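Local coordinates for protein 7,8-dihydro-6-hydroxymethylpterin pyrophosphokinase-dihydropteroate synthase (Plasmodium falciparum, PDB 6JWY) that probably catalyses two successive steps of folate biosynthesis, pyrophosphorylation of 6-hydroxymethyl-7,8-dihydropterin by ATP and condensation of the resulting diphosphate with 4-aminobenzoate to 7,8-dihydropteroate, at residues E6-E11 with K228-K233; N546-I551 with I588-N593. The protein carries 1 engineered substitution. One frame throughout, in Å; residues are numbered along the deposited sequence.

Contact 1. Residues E6-E11 with K228-K233; sequences ELILSE and KNMIYK
Met230, on helix 228-238, reaches across to Glu6, Ile8 and Leu9 near the beginning of the modelled chain. From CB the chain runs with CG anti to the backbone N (chi1 -165°), and a bend at chi2 (42°) brings SD and CE to the loop. Met230 SD lies 3.9 Å from Glu6 CG, touching the aliphatic part of that side chain and not its carboxylate. The terminal CE does most of the work: Met230 CE is 3.5 Å from Glu6 CG, 3.6 Å from Ile8 CG2 and 4.1 Å from Leu9 CD2, a methyl group met by three side chains. A slender, flexible methionine suits this span, since its unbranched chain ends in a methyl that fits among Glu6, Ile8 and Leu9. Farther along the helix, Leu9 CD1 rests against the methylenes of Lys233, 3.6 Å from Lys233 CD, the two side chains crossing nearly at right angles. The lysine thus lends its hydrocarbon length to a surface contact held without hydrogen bonds between the segments. The loop leads into strand 16-24; Ile8 also leans on Ser179 of helix 177-190, while Ile231 turns to Val182 of that helix and to Ile306 of helix 304-312.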
ATOM      1  N   GLU A   6      32.013  22.807  51.406  1.00 80.72           N
ATOM      2  CA  GLU A   6      31.922  22.746  49.917  1.00 81.69           C
ATOM      3  C   GLU A   6      32.901  21.703  49.381  1.00 86.60           C
ATOM      4  O   GLU A   6      33.921  22.036  48.769  1.00 81.81           O
ATOM      5  CB  GLU A   6      32.063  24.138  49.294  1.00 77.66           C
ATOM      6  CG  GLU A   6      30.726  24.770  48.921  1.00 76.89           C
ATOM      7  CD  GLU A   6      29.678  24.934  50.016  1.00 83.51           C
ATOM      8  OE1 GLU A   6      29.985  24.627  51.190  1.00 90.06           O
ATOM      9  OE2 GLU A   6      28.547  25.377  49.698  1.00 79.25           O
ATOM     10  N   LEU A   7      32.553  20.437  49.643  1.00 83.26           N
ATOM     11  CA  LEU A   7      33.141  19.271  49.003  1.00 86.55           C
ATOM     12  C   LEU A   7      32.550  19.116  47.595  1.00 86.57           C
ATOM     13  O   LEU A   7      32.650  18.047  46.983  1.00 79.06           O
ATOM     14  CB  LEU A   7      32.816  18.057  49.883  1.00 94.86           C
ATOM     15  CG  LEU A   7      33.865  16.948  49.934  1.00 97.32           C
ATOM     16  CD1 LEU A   7      34.894  17.221  51.026  1.00 96.18           C
ATOM     17  CD2 LEU A   7      33.202  15.592  50.153  1.00 94.68           C
ATOM     18  N   ILE A   8      31.926  20.196  47.094  1.00 75.79           N
ATOM     19  CA  ILE A   8      31.389  20.255  45.744  1.00 67.92           C
ATOM     20  C   ILE A   8      32.525  20.605  44.780  1.00 69.37           C
ATOM     21  O   ILE A   8      32.468  20.287  43.592  1.00 67.11           O
ATOM     22  CB  ILE A   8      30.165  21.201  45.664  1.00 62.94           C
ATOM     23  CG1 ILE A   8      28.858  20.422  45.468  1.00 57.60           C
ATOM     24  CG2 ILE A   8      30.337  22.265  44.591  1.00 64.75           C
ATOM     25  CD1 ILE A   8      27.689  21.248  44.954  1.00 49.43           C
ATOM     26  N   LEU A   9      33.581  21.232  45.310  1.00 70.36           N
ATOM     27  CA  LEU A   9      34.731  21.580  44.490  1.00 71.92           C
ATOM     28  C   LEU A   9      35.817  20.513  44.629  1.00 77.76           C
ATOM     29  O   LEU A   9      36.993  20.792  44.405  1.00 77.40           O
ATOM     30  CB  LEU A   9      35.241  22.971  44.883  1.00 65.10           C
ATOM     31  CG  LEU A   9      34.252  24.123  44.700  1.00 63.73           C
ATOM     32  CD1 LEU A   9      34.953  25.457  44.878  1.00 70.09           C
ATOM     33  CD2 LEU A   9      33.577  24.068  43.335  1.00 63.17           C
ATOM     34  N   SER A  10      35.397  19.284  44.960  1.00 86.23           N
ATOM     35  CA  SER A  10      36.296  18.166  45.197  1.00 91.67           C
ATOM     36  C   SER A  10      37.274  18.007  44.035  1.00 94.78           C
ATOM     37  O   SER A  10      36.878  18.004  42.871  1.00 91.45           O
ATOM     38  CB  SER A  10      35.532  16.896  45.465  1.00 94.89           C
ATOM     39  OG  SER A  10      36.211  16.102  46.429  1.00 98.42           O
ATOM     40  N   GLU A  11      38.558  17.885  44.395  1.00104.96           N
ATOM     41  CA  GLU A  11      39.679  17.827  43.471  1.00110.67           C
ATOM     42  C   GLU A  11      39.559  16.593  42.582  1.00112.96           C
ATOM     43  O   GLU A  11      40.109  16.574  41.480  1.00109.98           O
ATOM     44  CB  GLU A  11      40.991  17.764  44.262  1.00119.32           C
ATOM     45  CG  GLU A  11      41.658  19.112  44.492  1.00118.79           C
ATOM     46  CD  GLU A  11      42.784  19.425  43.519  1.00120.00           C
ATOM     47  OE1 GLU A  11      42.483  19.747  42.348  1.00116.72           O
ATOM     48  OE2 GLU A  11      43.963  19.327  43.924  1.00115.51           O
ATOM     49  N   LYS A 228      26.005  33.791  44.782  1.00 74.86           N
ATOM     50  CA  LYS A 228      26.510  34.394  43.561  1.00 71.07           C
ATOM     51  C   LYS A 228      27.972  33.998  43.341  1.00 72.21           C
ATOM     52  O   LYS A 228      28.401  33.795  42.208  1.00 83.43           O
ATOM     53  CB  LYS A 228      26.324  35.910  43.686  1.00 77.76           C
ATOM     54  CG  LYS A 228      26.567  36.764  42.446  1.00 87.59           C
ATOM     55  CD  LYS A 228      25.794  38.081  42.461  1.00 91.01           C
ATOM     56  CE  LYS A 228      26.030  38.951  43.682  1.00 98.97           C
ATOM     57  NZ  LYS A 228      27.291  39.728  43.597  1.00102.97           N
ATOM     58  N   ASN A 229      28.736  33.877  44.428  1.00 69.08           N
ATOM     59  CA  ASN A 229      30.145  33.553  44.294  1.00 70.64           C
ATOM     60  C   ASN A 229      30.327  32.037  44.187  1.00 67.04           C
ATOM     61  O   ASN A 229      31.308  31.575  43.605  1.00 66.29           O
ATOM     62  CB  ASN A 229      31.017  34.257  45.343  1.00 78.56           C
ATOM     63  CG  ASN A 229      30.743  33.824  46.770  1.00 83.04           C
ATOM     64  OD1 ASN A 229      29.663  34.073  47.310  1.00 85.65           O
ATOM     65  ND2 ASN A 229      31.730  33.200  47.398  1.00 78.98           N
ATOM     66  N   MET A 230      29.376  31.272  44.741  1.00 57.66           N
ATOM     67  CA  MET A 230      29.415  29.818  44.656  1.00 52.67           C
ATOM     68  C   MET A 230      29.195  29.373  43.208  1.00 48.62           C
ATOM     69  O   MET A 230      29.909  28.507  42.706  1.00 44.69           O
ATOM     70  CB  MET A 230      28.360  29.172  45.559  1.00 49.37           C
ATOM     71  CG  MET A 230      28.605  27.697  45.788  1.00 52.36           C
ATOM     72  SD  MET A 230      30.367  27.397  46.063  1.00 59.90           S
ATOM     73  CE  MET A 230      30.490  25.694  45.523  1.00 63.49           C
ATOM     74  N   ILE A 231      28.194  29.978  42.560  1.00 43.76           N
ATOM     75  CA  ILE A 231      27.979  29.871  41.126  1.00 44.85           C
ATOM     76  C   ILE A 231      29.272  30.198  40.375  1.00 49.08           C
ATOM     77  O   ILE A 231      29.732  29.395  39.563  1.00 50.91           O
ATOM     78  CB  ILE A 231      26.798  30.762  40.698  1.00 40.35           C
ATOM     79  CG1 ILE A 231      25.490  30.212  41.277  1.00 39.40           C
ATOM     80  CG2 ILE A 231      26.753  30.927  39.183  1.00 35.75           C
ATOM     81  CD1 ILE A 231      24.250  31.010  40.941  1.00 39.91           C
ATOM     82  N   TYR A 232      29.860  31.370  40.652  1.00 51.35           N
ATOM     83  CA  TYR A 232      31.103  31.737  39.991  1.00 50.20           C
ATOM     84  C   TYR A 232      32.124  30.624  40.208  1.00 49.41           C
ATOM     85  O   TYR A 232      32.812  30.212  39.279  1.00 45.70           O
ATOM     86  CB  TYR A 232      31.631  33.086  40.487  1.00 50.23           C
ATOM     87  CG  TYR A 232      32.894  33.556  39.803  1.00 53.95           C
ATOM     88  CD1 TYR A 232      34.146  33.117  40.220  1.00 56.14           C
ATOM     89  CD2 TYR A 232      32.842  34.457  38.750  1.00 53.87           C
ATOM     90  CE1 TYR A 232      35.310  33.546  39.600  1.00 59.17           C
ATOM     91  CE2 TYR A 232      33.997  34.894  38.121  1.00 59.23           C
ATOM     92  CZ  TYR A 232      35.235  34.438  38.545  1.00 59.50           C
ATOM     93  OH  TYR A 232      36.379  34.858  37.933  1.00 66.54           O
ATOM     94  N   LYS A 233      32.198  30.134  41.448  1.00 49.41           N
ATOM     95  CA  LYS A 233      33.209  29.163  41.818  1.00 47.12           C
ATOM     96  C   LYS A 233      33.014  27.878  41.023  1.00 45.31           C
ATOM     97  O   LYS A 233      34.001  27.301  40.569  1.00 49.27           O
ATOM     98  CB  LYS A 233      33.261  28.936  43.335  1.00 53.90           C
ATOM     99  CG  LYS A 233      34.320  29.743  44.081  1.00 61.88           C
ATOM    100  CD  LYS A 233      34.975  29.016  45.256  1.00 68.01           C
ATOM    101  CE  LYS A 233      34.208  29.077  46.566  1.00 73.68           C
ATOM    102  NZ  LYS A 233      34.145  30.444  47.141  1.00 74.93           N
TER

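Contact 2. Residues N546-I551 with I588-N593; sequences NLVYDI and IKLLQN
Val548 and Leu590 have the nearest CA atoms across the two segments, with 6.0 Å between Val548 CA and Leu590 CA. The short helical pieces 547-551 and 588-592 cross steeply, their N-to-C directions 77° apart and their axes 10.1 Å from each other at the nearest point. Before the first piece, the backbone N of Asn546 donates to Asp550 OD2, from above the carboxylate plane, tying the approach to the helix to an acidic side chain in its first turn.

Leu590 reaches across with its isobutyl end. Leu590 CD2 is 3.8 Å from Ile551 CD1, the two side chains meeting at about a right angle; Leu590 CG sits 4.0 Å from Leu547 CD2. Leu547 has CG anti to the backbone N (chi1 174°), which lays its branch both on Leu590 and alongside Lys589, where Leu547 CD2 is 3.9 Å from Lys589 CB. Lysine suits this partly exposed margin: its CB and CD methylenes give apolar surface, while the chain ends in a charged amine. Leu547, Val548, Ile551 and Leu590 suit the buried part, their branched aliphatic groups packing between the helices without needing polar partners. Val548 completes the interface, its CG2 3.7 Å from Asn593 ND2. Asn593 is the first residue to leave helical geometry, and Asn593 ND2 donates to Lys589 O at 2.7 Å: the donor lies in the carbonyl plane of Lys589, and the acceptor oxygen in the plane of the Asn593 amide. The same oxygen also takes the Asn593 backbone N-H. One N-H of the amide is thereby used within its own segment, and Val548 meets the group by van der Waals contact alone.

This packing joins helices 547-564 and 584-592, which follow strands 525-529 and 572-575 in turn, within the outer helical layer of the TIM barrel of pterin-binding enzymes.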
ATOM      1  N   ASN A 546      19.837 -15.419   8.464  1.00 27.21           N
ATOM      2  CA  ASN A 546      18.556 -14.737   8.523  1.00 24.46           C
ATOM      3  C   ASN A 546      18.750 -13.391   7.831  1.00 23.94           C
ATOM      4  O   ASN A 546      18.826 -12.346   8.486  1.00 26.28           O
ATOM      5  CB  ASN A 546      18.049 -14.662   9.966  1.00 25.13           C
ATOM      6  CG  ASN A 546      16.642 -14.113  10.136  1.00 27.78           C
ATOM      7  OD1 ASN A 546      15.983 -13.713   9.169  1.00 30.33           O
ATOM      8  ND2 ASN A 546      16.176 -14.056  11.379  1.00 26.30           N
ATOM      9  N   LEU A 547      18.867 -13.456   6.498  1.00 20.84           N
ATOM     10  CA  LEU A 547      19.157 -12.342   5.612  1.00 19.44           C
ATOM     11  C   LEU A 547      18.596 -11.040   6.172  1.00 20.41           C
ATOM     12  O   LEU A 547      19.345 -10.086   6.390  1.00 22.89           O
ATOM     13  CB  LEU A 547      18.548 -12.633   4.236  1.00 18.10           C
ATOM     14  CG  LEU A 547      18.630 -11.511   3.196  1.00 18.10           C
ATOM     15  CD1 LEU A 547      20.048 -11.342   2.664  1.00 17.15           C
ATOM     16  CD2 LEU A 547      17.701 -11.782   2.024  1.00 17.17           C
ATOM     17  N   VAL A 548      17.280 -11.009   6.398  1.00 18.17           N
ATOM     18  CA  VAL A 548      16.601  -9.748   6.648  1.00 17.35           C
ATOM     19  C   VAL A 548      17.077  -9.170   7.976  1.00 18.09           C
ATOM     20  O   VAL A 548      17.301  -7.968   8.067  1.00 20.33           O
ATOM     21  CB  VAL A 548      15.066  -9.887   6.600  1.00 15.95           C
ATOM     22  CG1 VAL A 548      14.353  -8.772   7.337  1.00 14.32           C
ATOM     23  CG2 VAL A 548      14.515 -10.114   5.204  1.00 14.25           C
ATOM     24  N   TYR A 549      17.220 -10.007   9.010  1.00 19.18           N
ATOM     25  CA  TYR A 549      17.529  -9.475  10.336  1.00 18.44           C
ATOM     26  C   TYR A 549      19.037  -9.378  10.519  1.00 18.27           C
ATOM     27  O   TYR A 549      19.500  -8.547  11.297  1.00 18.15           O
ATOM     28  CB  TYR A 549      16.757 -10.189  11.459  1.00 18.79           C
ATOM     29  CG  TYR A 549      15.280  -9.879  11.454  1.00 18.06           C
ATOM     30  CD1 TYR A 549      14.443 -10.534  10.555  1.00 18.54           C
ATOM     31  CD2 TYR A 549      14.727  -8.897  12.272  1.00 17.43           C
ATOM     32  CE1 TYR A 549      13.096 -10.236  10.470  1.00 17.51           C
ATOM     33  CE2 TYR A 549      13.375  -8.576  12.201  1.00 18.27           C
ATOM     34  CZ  TYR A 549      12.568  -9.248  11.286  1.00 20.13           C
ATOM     35  OH  TYR A 549      11.230  -8.983  11.145  1.00 24.77           O
ATOM     36  N   ASP A 550      19.800 -10.172   9.758  1.00 18.21           N
ATOM     37  CA  ASP A 550      21.250 -10.057   9.871  1.00 20.60           C
ATOM     38  C   ASP A 550      21.649  -8.642   9.442  1.00 22.76           C
ATOM     39  O   ASP A 550      22.378  -7.925  10.150  1.00 22.59           O
ATOM     40  CB  ASP A 550      21.990 -11.081   9.005  1.00 20.84           C
ATOM     41  CG  ASP A 550      21.759 -12.549   9.359  1.00 23.43           C
ATOM     42  OD1 ASP A 550      21.434 -12.850  10.536  1.00 24.37           O
ATOM     43  OD2 ASP A 550      21.898 -13.395   8.446  1.00 24.63           O
ATOM     44  N   ILE A 551      21.131  -8.252   8.266  1.00 20.72           N
ATOM     45  CA  ILE A 551      21.378  -6.945   7.689  1.00 19.21           C
ATOM     46  C   ILE A 551      20.832  -5.844   8.593  1.00 18.59           C
ATOM     47  O   ILE A 551      21.514  -4.843   8.833  1.00 19.49           O
ATOM     48  CB  ILE A 551      20.861  -6.877   6.245  1.00 19.32           C
ATOM     49  CG1 ILE A 551      21.813  -7.688   5.354  1.00 20.24           C
ATOM     50  CG2 ILE A 551      20.718  -5.432   5.781  1.00 17.73           C
ATOM     51  CD1 ILE A 551      21.183  -8.291   4.124  1.00 19.79           C
ATOM     52  N   ILE A 588      15.377  -9.153  -3.811  1.00 22.40           N
ATOM     53  CA  ILE A 588      13.928  -9.015  -3.829  1.00 24.15           C
ATOM     54  C   ILE A 588      13.396  -9.214  -2.412  1.00 23.14           C
ATOM     55  O   ILE A 588      12.520  -8.483  -1.951  1.00 24.61           O
ATOM     56  CB  ILE A 588      13.231  -9.903  -4.892  1.00 25.41           C
ATOM     57  CG1 ILE A 588      12.763  -9.065  -6.079  1.00 27.92           C
ATOM     58  CG2 ILE A 588      12.018 -10.614  -4.299  1.00 27.58           C
ATOM     59  CD1 ILE A 588      13.876  -8.371  -6.821  1.00 29.22           C
ATOM     60  N   LYS A 589      13.972 -10.197  -1.725  1.00 22.29           N
ATOM     61  CA  LYS A 589      13.519 -10.606  -0.407  1.00 22.93           C
ATOM     62  C   LYS A 589      13.694  -9.457   0.574  1.00 21.48           C
ATOM     63  O   LYS A 589      12.925  -9.346   1.520  1.00 24.40           O
ATOM     64  CB  LYS A 589      14.354 -11.785   0.099  1.00 24.12           C
ATOM     65  CG  LYS A 589      13.571 -12.843   0.851  1.00 25.03           C
ATOM     66  CD  LYS A 589      13.493 -12.617   2.314  1.00 27.13           C
ATOM     67  CE  LYS A 589      13.022 -13.860   3.045  1.00 29.16           C
ATOM     68  NZ  LYS A 589      14.157 -14.802   3.249  1.00 36.79           N
ATOM     69  N   LEU A 590      14.725  -8.635   0.359  1.00 18.80           N
ATOM     70  CA  LEU A 590      15.001  -7.544   1.274  1.00 17.38           C
ATOM     71  C   LEU A 590      13.962  -6.455   1.033  1.00 16.92           C
ATOM     72  O   LEU A 590      13.574  -5.745   1.956  1.00 17.38           O
ATOM     73  CB  LEU A 590      16.423  -7.042   1.016  1.00 16.63           C
ATOM     74  CG  LEU A 590      17.550  -7.841   1.684  1.00 15.91           C
ATOM     75  CD1 LEU A 590      18.887  -7.467   1.077  1.00 14.72           C
ATOM     76  CD2 LEU A 590      17.590  -7.609   3.199  1.00 15.13           C
ATOM     77  N   LEU A 591      13.473  -6.373  -0.213  1.00 17.34           N
ATOM     78  CA  LEU A 591      12.483  -5.370  -0.567  1.00 17.60           C
ATOM     79  C   LEU A 591      11.112  -5.838  -0.108  1.00 17.21           C
ATOM     80  O   LEU A 591      10.358  -5.042   0.430  1.00 17.85           O
ATOM     81  CB  LEU A 591      12.475  -5.115  -2.072  1.00 17.98           C
ATOM     82  CG  LEU A 591      13.386  -4.015  -2.599  1.00 17.95           C
ATOM     83  CD1 LEU A 591      13.318  -4.026  -4.122  1.00 17.24           C
ATOM     84  CD2 LEU A 591      12.965  -2.655  -2.050  1.00 17.25           C
ATOM     85  N   GLN A 592      10.811  -7.125  -0.271  1.00 17.40           N
ATOM     86  CA  GLN A 592       9.555  -7.624   0.275  1.00 19.30           C
ATOM     87  C   GLN A 592       9.422  -7.307   1.762  1.00 20.39           C
ATOM     88  O   GLN A 592       8.316  -7.078   2.236  1.00 22.57           O
ATOM     89  CB  GLN A 592       9.435  -9.129   0.105  1.00 20.94           C
ATOM     90  CG  GLN A 592       9.540  -9.561  -1.343  1.00 25.44           C
ATOM     91  CD  GLN A 592       9.482 -11.055  -1.492  1.00 28.11           C
ATOM     92  OE1 GLN A 592       9.689 -11.798  -0.539  1.00 32.27           O
ATOM     93  NE2 GLN A 592       9.196 -11.508  -2.701  1.00 33.32           N
ATOM     94  N   ASN A 593      10.532  -7.305   2.511  1.00 20.46           N
ATOM     95  CA  ASN A 593      10.451  -7.127   3.951  1.00 19.87           C
ATOM     96  C   ASN A 593      10.994  -5.768   4.367  1.00 18.71           C
ATOM     97  O   ASN A 593      11.512  -5.629   5.466  1.00 17.61           O
ATOM     98  CB  ASN A 593      11.289  -8.158   4.708  1.00 21.16           C
ATOM     99  CG  ASN A 593      10.799  -9.566   4.496  1.00 19.93           C
ATOM    100  OD1 ASN A 593      10.006 -10.070   5.298  1.00 19.72           O
ATOM    101  ND2 ASN A 593      11.253 -10.185   3.416  1.00 18.57           N
TER

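Contacts 1 and 2 belong to the two catalytic halves of the chain and do not meet: their centres are 56 Å apart, their nearest atoms about 43 Å, on opposite sides of the chain's centre. Contact 1 lies on the pyrophosphokinase side, on the surface some way from the nucleotide site and without touching the ATP: the side chain of Ile8 is about 14 Å from the bound ATP, and that of Met230 about 10 Å from the side chain of ATP-binding Ile313. In contact 2, the Leu590 side chain is about 10 Å from the bound pterin-sulfonamide conjugate. Contact 2 also borders the dimer interface, since Asn593 packs on Ser712 of the second subunit, whereas no other chain of the assembly touches contact 1.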